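Side-chain contacts in DNA-3-methyladenine glycosidase (Bacillus halodurans, PDB 2H56), which belongs to the HhH-GPD superfamily of base excision DNA repair proteins, largely helical proteins that share a helix-hairpin-helix motif: residues L55-V60 / A71-V76; A97-G102 / R106-I111; C115-S120 / L140-G145; M155-G160 / Y208-A213. One frame throughout, in Å; residues are numbered along the deposited sequence.

Contact 1 of 4, residues L55-V60 / A71-V76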
loop_
_atom_site.group_PDB
_atom_site.type_symbol
_atom_site.label_atom_id
_atom_site.label_comp_id
_atom_site.label_asym_id
_atom_site.label_seq_id
_atom_site.Cartn_x
_atom_site.Cartn_y
_atom_site.Cartn_z
ATOM N N LEU A 55 1.679 6.862 8.635
ATOM C CA LEU A 55 2.993 6.248 8.820
ATOM C C LEU A 55 3.063 5.583 10.197
ATOM O O LEU A 55 3.568 4.471 10.344
ATOM C CB LEU A 55 4.113 7.275 8.668
ATOM C CG LEU A 55 4.624 7.536 7.261
ATOM C CD1 LEU A 55 5.613 8.695 7.232
ATOM C CD2 LEU A 55 5.276 6.247 6.759
ATOM N N VAL A 56 2.547 6.268 11.209
ATOM C CA VAL A 56 2.589 5.740 12.550
ATOM C C VAL A 56 1.760 4.456 12.630
ATOM O O VAL A 56 2.231 3.436 13.101
ATOM C CB VAL A 56 2.096 6.782 13.558
ATOM C CG1 VAL A 56 2.020 6.170 14.936
ATOM C CG2 VAL A 56 3.018 7.991 13.524
ATOM N N SER A 57 0.528 4.522 12.154
ATOM C CA SER A 57 -0.308 3.352 12.015
ATOM C C SER A 57 0.371 2.231 11.207
ATOM O O SER A 57 0.274 1.073 11.563
ATOM C CB SER A 57 -1.613 3.739 11.330
ATOM O OG SER A 57 -2.579 2.707 11.492
ATOM N N SER A 58 1.065 2.560 10.129
ATOM C CA SER A 58 1.769 1.538 9.374
ATOM C C SER A 58 2.842 0.864 10.202
ATOM O O SER A 58 3.009 -0.357 10.114
ATOM C CB SER A 58 2.399 2.121 8.114
ATOM O OG SER A 58 1.389 2.679 7.275
ATOM N N ILE A 59 3.574 1.636 10.996
ATOM C CA ILE A 59 4.575 1.037 11.905
ATOM C C ILE A 59 3.903 0.148 12.972
ATOM O O ILE A 59 4.371 -0.953 13.229
ATOM C CB ILE A 59 5.459 2.128 12.529
ATOM C CG1 ILE A 59 6.403 2.688 11.446
ATOM C CG2 ILE A 59 6.236 1.608 13.708
ATOM C CD1 ILE A 59 6.642 4.139 11.593
ATOM N N VAL A 60 2.769 0.583 13.531
ATOM C CA VAL A 60 2.108 -0.194 14.562
ATOM C C VAL A 60 1.632 -1.527 14.040
ATOM O O VAL A 60 1.662 -2.520 14.754
ATOM C CB VAL A 60 0.987 0.589 15.240
ATOM C CG1 VAL A 60 0.154 -0.317 16.182
ATOM C CG2 VAL A 60 1.603 1.720 16.029
ATOM N N ALA A 71 -6.003 -2.912 18.595
ATOM C CA ALA A 71 -5.975 -2.769 20.056
ATOM C C ALA A 71 -4.863 -1.809 20.515
ATOM O O ALA A 71 -5.101 -0.919 21.326
ATOM C CB ALA A 71 -5.791 -4.142 20.711
ATOM N N ILE A 72 -3.654 -1.988 19.980
ATOM C CA ILE A 72 -2.504 -1.212 20.432
ATOM C C ILE A 72 -2.651 0.224 20.001
ATOM O O ILE A 72 -2.439 1.146 20.765
ATOM C CB ILE A 72 -1.214 -1.744 19.865
ATOM C CG1 ILE A 72 -0.940 -3.135 20.434
ATOM C CG2 ILE A 72 -0.079 -0.770 20.155
ATOM C CD1 ILE A 72 0.193 -3.848 19.736
ATOM N N TYR A 73 -3.048 0.412 18.763
ATOM C CA TYR A 73 -3.236 1.758 18.252
ATOM C C TYR A 73 -4.354 2.486 19.006
ATOM O O TYR A 73 -4.248 3.667 19.292
ATOM C CB TYR A 73 -3.533 1.723 16.763
ATOM C CG TYR A 73 -3.540 3.098 16.165
ATOM C CD1 TYR A 73 -2.378 3.663 15.660
ATOM C CD2 TYR A 73 -4.704 3.842 16.132
ATOM C CE1 TYR A 73 -2.387 4.910 15.127
ATOM C CE2 TYR A 73 -4.717 5.088 15.608
ATOM C CZ TYR A 73 -3.565 5.622 15.111
ATOM O OH TYR A 73 -3.592 6.882 14.620
ATOM N N GLY A 74 -5.420 1.778 19.343
ATOM C CA GLY A 74 -6.489 2.383 20.141
ATOM C C GLY A 74 -5.958 2.981 21.422
ATOM O O GLY A 74 -6.383 4.052 21.841
ATOM N N ARG A 75 -5.001 2.292 22.035
ATOM C CA ARG A 75 -4.445 2.750 23.282
ATOM C C ARG A 75 -3.474 3.907 23.077
ATOM O O ARG A 75 -3.369 4.759 23.945
ATOM C CB ARG A 75 -3.786 1.601 24.031
ATOM C CG ARG A 75 -4.779 0.623 24.636
ATOM C CD ARG A 75 -4.074 -0.334 25.538
ATOM N NE ARG A 75 -3.176 -1.274 24.847
ATOM C CZ ARG A 75 -3.583 -2.411 24.282
ATOM N NH1 ARG A 75 -4.873 -2.733 24.274
ATOM N NH2 ARG A 75 -2.712 -3.226 23.707
ATOM N N VAL A 76 -2.783 3.967 21.941
ATOM C CA VAL A 76 -1.941 5.119 21.658
ATOM C C VAL A 76 -2.826 6.356 21.522
ATOM O O VAL A 76 -2.515 7.436 22.086
ATOM C CB VAL A 76 -1.066 4.955 20.401
ATOM C CG1 VAL A 76 -0.196 6.147 20.261
ATOM C CG2 VAL A 76 -0.200 3.686 20.463
#

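Contact 2 of 4, residues A97-G102 / R106-I111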
loop_
_atom_site.group_PDB
_atom_site.type_symbol
_atom_site.label_atom_id
_atom_site.label_comp_id
_atom_site.label_asym_id
_atom_site.label_seq_id
_atom_site.Cartn_x
_atom_site.Cartn_y
_atom_site.Cartn_z
ATOM N N ALA A 97 5.450 4.820 28.549
ATOM C CA ALA A 97 3.992 4.833 28.400
ATOM C C ALA A 97 3.605 4.023 27.176
ATOM O O ALA A 97 2.734 3.145 27.258
ATOM C CB ALA A 97 3.466 6.245 28.295
ATOM N N LEU A 98 4.259 4.322 26.049
ATOM C CA LEU A 98 4.046 3.611 24.784
ATOM C C LEU A 98 4.298 2.119 24.909
ATOM O O LEU A 98 3.551 1.305 24.337
ATOM C CB LEU A 98 4.961 4.174 23.702
ATOM C CG LEU A 98 4.543 5.518 23.088
ATOM C CD1 LEU A 98 5.613 6.029 22.142
ATOM C CD2 LEU A 98 3.178 5.380 22.388
ATOM N N ARG A 99 5.339 1.746 25.656
ATOM C CA ARG A 99 5.586 0.337 25.912
ATOM C C ARG A 99 4.522 -0.331 26.747
ATOM O O ARG A 99 4.149 -1.462 26.470
ATOM C CB ARG A 99 6.980 0.126 26.522
ATOM C CG ARG A 99 8.017 0.224 25.408
ATOM C CD ARG A 99 9.351 -0.419 25.690
ATOM N NE ARG A 99 9.256 -1.826 26.054
ATOM C CZ ARG A 99 10.302 -2.515 26.487
ATOM N NH1 ARG A 99 11.500 -1.950 26.541
ATOM N NH2 ARG A 99 10.167 -3.769 26.855
ATOM N N GLN A 100 4.014 0.360 27.754
ATOM C CA GLN A 100 2.915 -0.175 28.519
ATOM C C GLN A 100 1.678 -0.353 27.671
ATOM O O GLN A 100 0.845 -1.198 27.958
ATOM C CB GLN A 100 2.589 0.739 29.680
ATOM C CG GLN A 100 3.546 0.547 30.804
ATOM C CD GLN A 100 3.108 1.235 32.074
ATOM O OE1 GLN A 100 1.960 1.718 32.199
ATOM N NE2 GLN A 100 4.030 1.291 33.039
ATOM N N ALA A 101 1.539 0.470 26.649
ATOM C CA ALA A 101 0.422 0.340 25.723
ATOM C C ALA A 101 0.602 -0.859 24.783
ATOM O O ALA A 101 -0.326 -1.230 24.085
ATOM C CB ALA A 101 0.245 1.648 24.907
ATOM N N GLY A 102 1.797 -1.446 24.739
ATOM C CA GLY A 102 2.046 -2.593 23.881
ATOM C C GLY A 102 2.831 -2.294 22.627
ATOM O O GLY A 102 3.002 -3.175 21.787
ATOM N N ARG A 106 11.354 -1.583 19.285
ATOM C CA ARG A 106 11.743 -1.227 17.937
ATOM C C ARG A 106 10.722 -0.280 17.281
ATOM O O ARG A 106 11.085 0.721 16.646
ATOM C CB ARG A 106 11.966 -2.477 17.076
ATOM C CG ARG A 106 13.361 -3.129 17.258
ATOM C CD ARG A 106 14.013 -3.341 15.897
ATOM N NE ARG A 106 15.145 -4.250 15.970
ATOM C CZ ARG A 106 15.055 -5.571 16.117
ATOM N NH1 ARG A 106 13.865 -6.170 16.209
ATOM N NH2 ARG A 106 16.169 -6.300 16.183
ATOM N N LYS A 107 9.445 -0.586 17.418
ATOM C CA LYS A 107 8.449 0.276 16.805
ATOM C C LYS A 107 8.502 1.712 17.380
ATOM O O LYS A 107 8.278 2.687 16.680
ATOM C CB LYS A 107 7.063 -0.325 16.939
ATOM C CG LYS A 107 6.839 -1.565 16.075
ATOM C CD LYS A 107 5.498 -2.237 16.424
ATOM C CE LYS A 107 5.100 -3.305 15.413
ATOM N NZ LYS A 107 3.860 -4.000 15.841
ATOM N N ILE A 108 8.853 1.846 18.649
ATOM C CA ILE A 108 9.005 3.169 19.236
ATOM C C ILE A 108 10.125 3.953 18.580
ATOM O O ILE A 108 9.938 5.125 18.276
ATOM C CB ILE A 108 9.209 3.101 20.742
ATOM C CG1 ILE A 108 7.881 2.663 21.392
ATOM C CG2 ILE A 108 9.665 4.466 21.247
ATOM C CD1 ILE A 108 8.028 2.132 22.775
ATOM N N GLU A 109 11.267 3.308 18.333
ATOM C CA GLU A 109 12.344 3.952 17.616
ATOM C C GLU A 109 11.872 4.392 16.206
ATOM O O GLU A 109 12.158 5.517 15.770
ATOM C CB GLU A 109 13.557 3.031 17.538
ATOM C CG GLU A 109 14.737 3.575 16.669
ATOM C CD GLU A 109 16.027 2.674 16.646
ATOM O OE1 GLU A 109 16.030 1.581 17.274
ATOM O OE2 GLU A 109 17.035 3.083 15.998
ATOM N N TYR A 110 11.133 3.540 15.497
ATOM C CA TYR A 110 10.675 3.930 14.180
ATOM C C TYR A 110 9.732 5.126 14.242
ATOM O O TYR A 110 9.848 6.048 13.456
ATOM C CB TYR A 110 9.978 2.778 13.443
ATOM C CG TYR A 110 10.753 1.480 13.377
ATOM C CD1 TYR A 110 12.153 1.456 13.387
ATOM C CD2 TYR A 110 10.068 0.260 13.299
ATOM C CE1 TYR A 110 12.848 0.246 13.319
ATOM C CE2 TYR A 110 10.756 -0.957 13.231
ATOM C CZ TYR A 110 12.130 -0.959 13.251
ATOM O OH TYR A 110 12.761 -2.171 13.201
ATOM N N ILE A 111 8.797 5.107 15.172
ATOM C CA ILE A 111 7.839 6.206 15.309
ATOM C C ILE A 111 8.563 7.529 15.633
ATOM O O ILE A 111 8.311 8.581 15.020
ATOM C CB ILE A 111 6.767 5.884 16.395
ATOM C CG1 ILE A 111 5.835 4.784 15.865
ATOM C CG2 ILE A 111 5.949 7.149 16.779
ATOM C CD1 ILE A 111 5.155 3.933 16.934
#

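Contact 3 of 4, residues C115-S120 / L140-G145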
loop_
_atom_site.group_PDB
_atom_site.type_symbol
_atom_site.label_atom_id
_atom_site.label_comp_id
_atom_site.label_asym_id
_atom_site.label_seq_id
_atom_site.Cartn_x
_atom_site.Cartn_y
_atom_site.Cartn_z
ATOM N N CYS A 115 8.693 11.071 13.504
ATOM C CA CYS A 115 8.504 12.401 14.072
ATOM C C CYS A 115 9.618 13.325 13.751
ATOM O O CYS A 115 9.382 14.420 13.291
ATOM C CB CYS A 115 8.410 12.321 15.568
ATOM S SG CYS A 115 6.890 11.528 16.079
ATOM N N GLU A 116 10.834 12.878 14.016
ATOM C CA GLU A 116 12.025 13.649 13.697
ATOM C C GLU A 116 11.989 14.122 12.233
ATOM O O GLU A 116 12.232 15.296 11.951
ATOM C CB GLU A 116 13.294 12.823 13.997
ATOM C CG GLU A 116 14.626 13.519 13.653
ATOM C CD GLU A 116 15.864 12.585 13.701
ATOM O OE1 GLU A 116 16.018 11.807 14.674
ATOM O OE2 GLU A 116 16.688 12.656 12.753
ATOM N N HIS A 117 11.677 13.214 11.316
ATOM C CA HIS A 117 11.711 13.542 9.907
ATOM C C HIS A 117 10.574 14.501 9.485
ATOM O O HIS A 117 10.763 15.324 8.603
ATOM C CB HIS A 117 11.623 12.264 9.057
ATOM C CG HIS A 117 12.936 11.611 8.769
ATOM N ND1 HIS A 117 13.425 11.478 7.494
ATOM C CD2 HIS A 117 13.834 11.004 9.579
ATOM C CE1 HIS A 117 14.574 10.826 7.533
ATOM N NE2 HIS A 117 14.846 10.530 8.788
ATOM N N VAL A 118 9.390 14.365 10.079
ATOM C CA VAL A 118 8.303 15.286 9.774
ATOM C C VAL A 118 8.612 16.687 10.339
ATOM O O VAL A 118 8.464 17.681 9.632
ATOM C CB VAL A 118 6.899 14.743 10.252
ATOM C CG1 VAL A 118 5.795 15.822 10.110
ATOM C CG2 VAL A 118 6.529 13.488 9.475
ATOM N N GLU A 119 9.062 16.773 11.578
ATOM C CA GLU A 119 9.251 18.082 12.221
ATOM C C GLU A 119 10.509 18.855 11.837
ATOM O O GLU A 119 10.575 20.046 12.055
ATOM C CB GLU A 119 9.222 17.917 13.735
ATOM C CG GLU A 119 7.843 17.590 14.296
ATOM C CD GLU A 119 7.855 17.540 15.806
ATOM O OE1 GLU A 119 8.566 16.659 16.338
ATOM O OE2 GLU A 119 7.176 18.379 16.455
ATOM N N SER A 120 11.510 18.167 11.309
ATOM C CA SER A 120 12.730 18.757 10.806
ATOM C C SER A 120 12.493 19.251 9.376
ATOM O O SER A 120 13.306 19.993 8.797
ATOM C CB SER A 120 13.800 17.671 10.738
ATOM O OG SER A 120 13.495 16.752 9.671
ATOM N N LEU A 140 10.939 8.502 1.996
ATOM C CA LEU A 140 10.315 7.608 2.971
ATOM C C LEU A 140 11.247 6.491 3.567
ATOM O O LEU A 140 11.197 6.215 4.773
ATOM C CB LEU A 140 9.082 6.961 2.342
ATOM C CG LEU A 140 7.893 7.864 1.974
ATOM C CD1 LEU A 140 6.834 7.088 1.115
ATOM C CD2 LEU A 140 7.257 8.439 3.223
ATOM N N THR A 141 12.066 5.831 2.750
ATOM C CA THR A 141 12.861 4.688 3.233
ATOM C C THR A 141 14.079 5.095 4.066
ATOM O O THR A 141 14.644 4.280 4.829
ATOM C CB THR A 141 13.294 3.791 2.090
ATOM O OG1 THR A 141 13.877 4.593 1.064
ATOM C CG2 THR A 141 12.099 3.044 1.511
ATOM N N ALA A 142 14.454 6.368 3.944
ATOM C CA ALA A 142 15.376 7.046 4.885
ATOM C C ALA A 142 14.974 6.904 6.365
ATOM O O ALA A 142 15.835 7.012 7.243
ATOM C CB ALA A 142 15.503 8.552 4.530
ATOM N N ILE A 143 13.684 6.680 6.634
ATOM C CA ILE A 143 13.196 6.512 7.979
ATOM C C ILE A 143 13.404 5.067 8.418
ATOM O O ILE A 143 12.996 4.147 7.723
ATOM C CB ILE A 143 11.707 6.864 8.067
ATOM C CG1 ILE A 143 11.463 8.300 7.605
ATOM C CG2 ILE A 143 11.154 6.683 9.500
ATOM C CD1 ILE A 143 10.055 8.483 7.082
ATOM N N LYS A 144 14.075 4.869 9.552
ATOM C CA LYS A 144 14.201 3.549 10.164
ATOM C C LYS A 144 12.842 2.903 10.282
ATOM O O LYS A 144 11.859 3.563 10.609
ATOM C CB LYS A 144 14.794 3.646 11.562
ATOM C CG LYS A 144 16.347 3.693 11.658
ATOM C CD LYS A 144 16.790 3.963 13.127
ATOM C CE LYS A 144 16.689 5.463 13.483
ATOM N NZ LYS A 144 16.243 5.794 14.887
ATOM N N GLY A 145 12.780 1.609 10.005
ATOM C CA GLY A 145 11.539 0.867 10.042
ATOM C C GLY A 145 10.772 0.871 8.743
ATOM O O GLY A 145 10.010 -0.056 8.510
#

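Contact 4 of 4, residues M155-G160 / Y208-A213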
loop_
_atom_site.group_PDB
_atom_site.type_symbol
_atom_site.label_atom_id
_atom_site.label_comp_id
_atom_site.label_asym_id
_atom_site.label_seq_id
_atom_site.Cartn_x
_atom_site.Cartn_y
_atom_site.Cartn_z
HETATM N N MSE A 155 2.569 4.915 -0.406
HETATM C CA MSE A 155 2.332 5.817 -1.505
HETATM C C MSE A 155 0.953 5.523 -2.099
HETATM O O MSE A 155 0.324 6.396 -2.737
HETATM C CB MSE A 155 3.376 5.647 -2.618
HETATM C CG MSE A 155 4.789 6.029 -2.283
HETATM SE SE MSE A 155 5.950 6.116 -3.856
HETATM C CE MSE A 155 4.890 7.380 -4.954
HETATM N N MSE A 156 0.494 4.280 -1.976
HETATM C CA MSE A 156 -0.708 3.933 -2.713
HETATM C C MSE A 156 -1.892 4.293 -1.838
HETATM O O MSE A 156 -2.705 5.119 -2.201
HETATM C CB MSE A 156 -0.756 2.453 -3.093
HETATM C CG MSE A 156 0.212 2.004 -4.207
HETATM SE SE MSE A 156 -0.030 0.088 -4.401
HETATM C CE MSE A 156 1.240 -0.594 -5.829
ATOM N N PHE A 157 -1.918 3.681 -0.667
ATOM C CA PHE A 157 -3.069 3.635 0.200
ATOM C C PHE A 157 -3.132 4.818 1.146
ATOM O O PHE A 157 -4.037 4.905 1.974
ATOM C CB PHE A 157 -3.016 2.340 1.015
ATOM C CG PHE A 157 -3.272 1.144 0.205
ATOM C CD1 PHE A 157 -4.522 0.934 -0.336
ATOM C CD2 PHE A 157 -2.272 0.240 -0.062
ATOM C CE1 PHE A 157 -4.793 -0.187 -1.120
ATOM C CE2 PHE A 157 -2.516 -0.876 -0.848
ATOM C CZ PHE A 157 -3.788 -1.092 -1.380
ATOM N N SER A 158 -2.188 5.737 1.037
ATOM C CA SER A 158 -2.209 6.881 1.908
ATOM C C SER A 158 -1.969 8.174 1.175
ATOM O O SER A 158 -2.682 9.102 1.435
ATOM C CB SER A 158 -1.248 6.676 3.068
ATOM O OG SER A 158 -0.575 7.872 3.341
ATOM N N LEU A 159 -0.991 8.256 0.277
ATOM C CA LEU A 159 -0.890 9.398 -0.661
ATOM C C LEU A 159 -1.723 9.269 -1.956
ATOM O O LEU A 159 -1.669 10.163 -2.810
ATOM C CB LEU A 159 0.539 9.616 -1.130
ATOM C CG LEU A 159 1.582 10.051 -0.125
ATOM C CD1 LEU A 159 1.893 8.888 0.770
ATOM C CD2 LEU A 159 2.823 10.508 -0.900
ATOM N N GLY A 160 -2.447 8.160 -2.133
ATOM C CA GLY A 160 -3.294 7.958 -3.325
ATOM C C GLY A 160 -2.604 8.103 -4.683
ATOM O O GLY A 160 -3.239 8.516 -5.679
ATOM N N TYR A 208 -6.230 -4.723 -9.227
ATOM C CA TYR A 208 -6.821 -5.893 -9.893
ATOM C C TYR A 208 -6.006 -7.146 -9.646
ATOM O O TYR A 208 -6.551 -8.244 -9.506
ATOM C CB TYR A 208 -6.991 -5.644 -11.387
ATOM C CG TYR A 208 -8.169 -4.744 -11.678
ATOM C CD1 TYR A 208 -9.468 -5.235 -11.582
ATOM C CD2 TYR A 208 -7.992 -3.409 -12.024
ATOM C CE1 TYR A 208 -10.549 -4.452 -11.824
ATOM C CE2 TYR A 208 -9.097 -2.591 -12.277
ATOM C CZ TYR A 208 -10.368 -3.127 -12.170
ATOM O OH TYR A 208 -11.460 -2.351 -12.395
ATOM N N LEU A 209 -4.693 -6.990 -9.573
ATOM C CA LEU A 209 -3.858 -8.132 -9.270
ATOM C C LEU A 209 -4.249 -8.677 -7.907
ATOM O O LEU A 209 -4.424 -9.903 -7.736
ATOM C CB LEU A 209 -2.365 -7.770 -9.356
ATOM C CG LEU A 209 -1.803 -7.572 -10.785
ATOM C CD1 LEU A 209 -0.285 -7.575 -10.807
ATOM C CD2 LEU A 209 -2.278 -8.663 -11.700
ATOM N N TRP A 210 -4.421 -7.771 -6.941
ATOM C CA TRP A 210 -4.816 -8.183 -5.594
ATOM C C TRP A 210 -6.149 -8.902 -5.604
ATOM O O TRP A 210 -6.336 -9.883 -4.882
ATOM C CB TRP A 210 -4.872 -7.003 -4.634
ATOM C CG TRP A 210 -3.590 -6.749 -3.999
ATOM C CD1 TRP A 210 -2.794 -7.664 -3.416
ATOM C CD2 TRP A 210 -2.917 -5.500 -3.881
ATOM N NE1 TRP A 210 -1.657 -7.080 -2.950
ATOM C CE2 TRP A 210 -1.706 -5.745 -3.219
ATOM C CE3 TRP A 210 -3.213 -4.197 -4.282
ATOM C CZ2 TRP A 210 -0.793 -4.731 -2.924
ATOM C CZ3 TRP A 210 -2.306 -3.190 -4.011
ATOM C CH2 TRP A 210 -1.112 -3.459 -3.324
ATOM N N LYS A 211 -7.065 -8.405 -6.431
ATOM C CA LYS A 211 -8.384 -8.998 -6.574
ATOM C C LYS A 211 -8.230 -10.421 -7.142
ATOM O O LYS A 211 -8.808 -11.391 -6.615
ATOM C CB LYS A 211 -9.249 -8.118 -7.460
ATOM C CG LYS A 211 -10.666 -7.970 -6.974
ATOM C CD LYS A 211 -11.340 -6.755 -7.597
ATOM C CE LYS A 211 -12.832 -6.725 -7.293
ATOM N NZ LYS A 211 -13.118 -6.307 -5.890
ATOM N N ALA A 212 -7.384 -10.556 -8.160
ATOM C CA ALA A 212 -7.065 -11.872 -8.731
ATOM C C ALA A 212 -6.450 -12.817 -7.700
ATOM O O ALA A 212 -6.795 -13.996 -7.670
ATOM C CB ALA A 212 -6.140 -11.717 -9.921
ATOM N N ALA A 213 -5.546 -12.304 -6.865
ATOM C CA ALA A 213 -4.900 -13.135 -5.835
ATOM C C ALA A 213 -5.865 -13.677 -4.775
ATOM O O ALA A 213 -5.670 -14.793 -4.296
ATOM C CB ALA A 213 -3.760 -12.375 -5.161
#

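Contact 1 of 4, residues L55-V60 / A71-V76
Val60, Ile72 and Tyr73, with Ser57 beside them, join two helices that follow one another in this largely helical HhH-GPD protein, 51-61 and 66-80. The segments run roughly antiparallel, at 138° between their directions, with axes 10.3 Å apart at closest approach. That is a wide spacing, which branched and aromatic side chains can span. Apolar packing comes first. Val60 sends CG1 across to CG2 of Ile72 at 4.0 Å, and the same methyl lies 4.3 Å from CB of Tyr73. It gets there because CG1 stands anti to the backbone N (chi1 171°), while CG2 turns the other way and comes up to the edge of the tyrosine ring, near its plane. A compact beta-branched residue suits this spot, since its two methyls serve two neighbours.

The second kind of contact is made by the tyrosine ring. The ring of Tyr73 extends toward helix 51-61 with Ser57 OG over one of its faces, and a side chain as small as serine lets the ring come close to that helix. Leu84 also packs on the tyrosine. The polar ends turn to partners outside the two segments: Ser57 OG makes a weak hydrogen bond to Glu61 OE2, and the hydroxyl of Tyr73 is hydrogen-bonded with Gln53 NE2 of the same helix as Ser57. Tyr73 CE1 rests 4.0 Å from Ser57 CB.

Contact 2 of 4, residues A97-G102 / R106-I111
Two successive helices, 95-100 and 105-119, are held together where Ile108 of the second inserts its side chain against Leu98 and Arg99 of the first. Their nearest CA atoms, those of Leu98 and Ile108, are 7.5 Å apart. The long arm of the isoleucine does the touching: CD1 lies 3.8 Å from Leu98 CB, and CG1 lies 4.1 Å from Leu98 CD1. CG1 stands beside the backbone N (chi1 -70°), a setting that sends this arm, and not CG2, across to helix 95-100. The chain of Arg99 crosses it at about a right angle, offering its aliphatic CG and CD to the methyl end; Arg99 as a whole is exposed.

The tight connection between the helices begins with a Schellman motif at Gly102, whose positive phi (104°) ends the helical run. Glycine, having no side chain to collide with the preceding carbonyl, adopts this conformation readily; its N bonds to Arg99 O at 2.9 Å. Beyond the turn, Ser104 OG accepts a hydrogen bond from the backbone N of Lys107, and Val103 adds a further apolar contact to Ile108. Leu98 also packs on Arg112, one turn further along helix 105-119, and on Val76 of helix 66-80.

Contact 3 of 4, residues C115-S120 / L140-G145
The backbones of His117 and Ile143 approach to 7.4 Å between CA atoms, where the last turns of helix 105-119 pass the segment in which helix 133-141 gives way to a loop. A backbone bond from Ile143 N to Leu140 O, 3.1 Å, closes a turn there; the chain then runs extended through Ile143 and Lys144 and turns with positive phi (88°) at Gly145.

His117 meets this loop with its imidazole. Ile143 CG1 sits over one ring face, 3.8 Å from the centroid and 14° off the normal, a CH-pi contact. With chi1 at -58° CG1 lies anti to the carbonyl carbon, and it is this methylene that is laid on the ring. Ala142 CB comes in obliquely, 3.9 Å from His117 CE1; its small side chain fits beside the flat imidazole. His113, one turn earlier, meets His117 edge-to-face and takes a hydrogen bond from Lys144 N at its ND1, tying the loop down at a second point.

The loop opens the hairpin between helices 133-141 and 148-157, the helix-hairpin-helix of the family: Leu140 packs on Ala151, Phe154 and Met155 of the latter, while Cys115 and Val118 lean on Phe52 of helix 51-61.

Contact 4 of 4, residues M155-G160 / Y208-A213
Trp210 meets Phe157 and Met156 with the far end of its six-membered ring, the side chains coming from opposite directions across a gap of 13.1 Å between the CA atoms of Met156 and Trp210. Large side chains span that distance. Phe157 brings its CZ to 3.7 Å from Trp210 CZ3, with CE2 3.8 Å from Trp210 CH2. The two rings are oblique, their planes at 42° and their centroids 5.6 Å apart. Met156, a selenomethionine here, places SE at the edge of the indole, near its plane and 3.9 Å from CH2, in a Met-aromatic contact. Its chain is extended beyond CG (chi2 178°), which carries the selenium all the way to the indole.

Helix 148-157, the second helix of the helix-hairpin-helix, thereby touches helix 202-219 near the centre of the chain, linking parts of the fold far apart in sequence. Its last turn supplies both Met156 and Phe157, and Ser158 is the first residue to leave helical angles.

Further out, Trp210 NE1 is hydrogen-bonded to Asp169 OD2, which holds the five-membered ring of the indole and so helps set its orientation, and Leu172 of helix 170-180 packs beside it. Phe157 rests on Leu45 and Pro46 of strand 43-46, and Val164 packs on Met156.

In the fold
Contacts 1, 2 and 3 are linked in series, with contact 2 touching both of the others. Contacts 1 and 2, with centres 9 Å apart, are tied by two probable hydrogen bonds, Val60 O to Lys107 NZ and Arg75 NE to Ala101 O, each 2.9 Å. Helix 105-119 serves both contact 2 and contact 3, which are also linked by the salt bridge from Glu109 OE2 to Lys144 NZ at 3.0 Å. The centre of contact 4 lies about 21 to 28 Å from the centres of the other three. Its tie to contact 3 is across the helix-hairpin-helix, where Leu140 CD1 packs 4.1 Å from Met155 CG. From there, helix 148-157 leads toward helix 202-219 and the middle of the molecule.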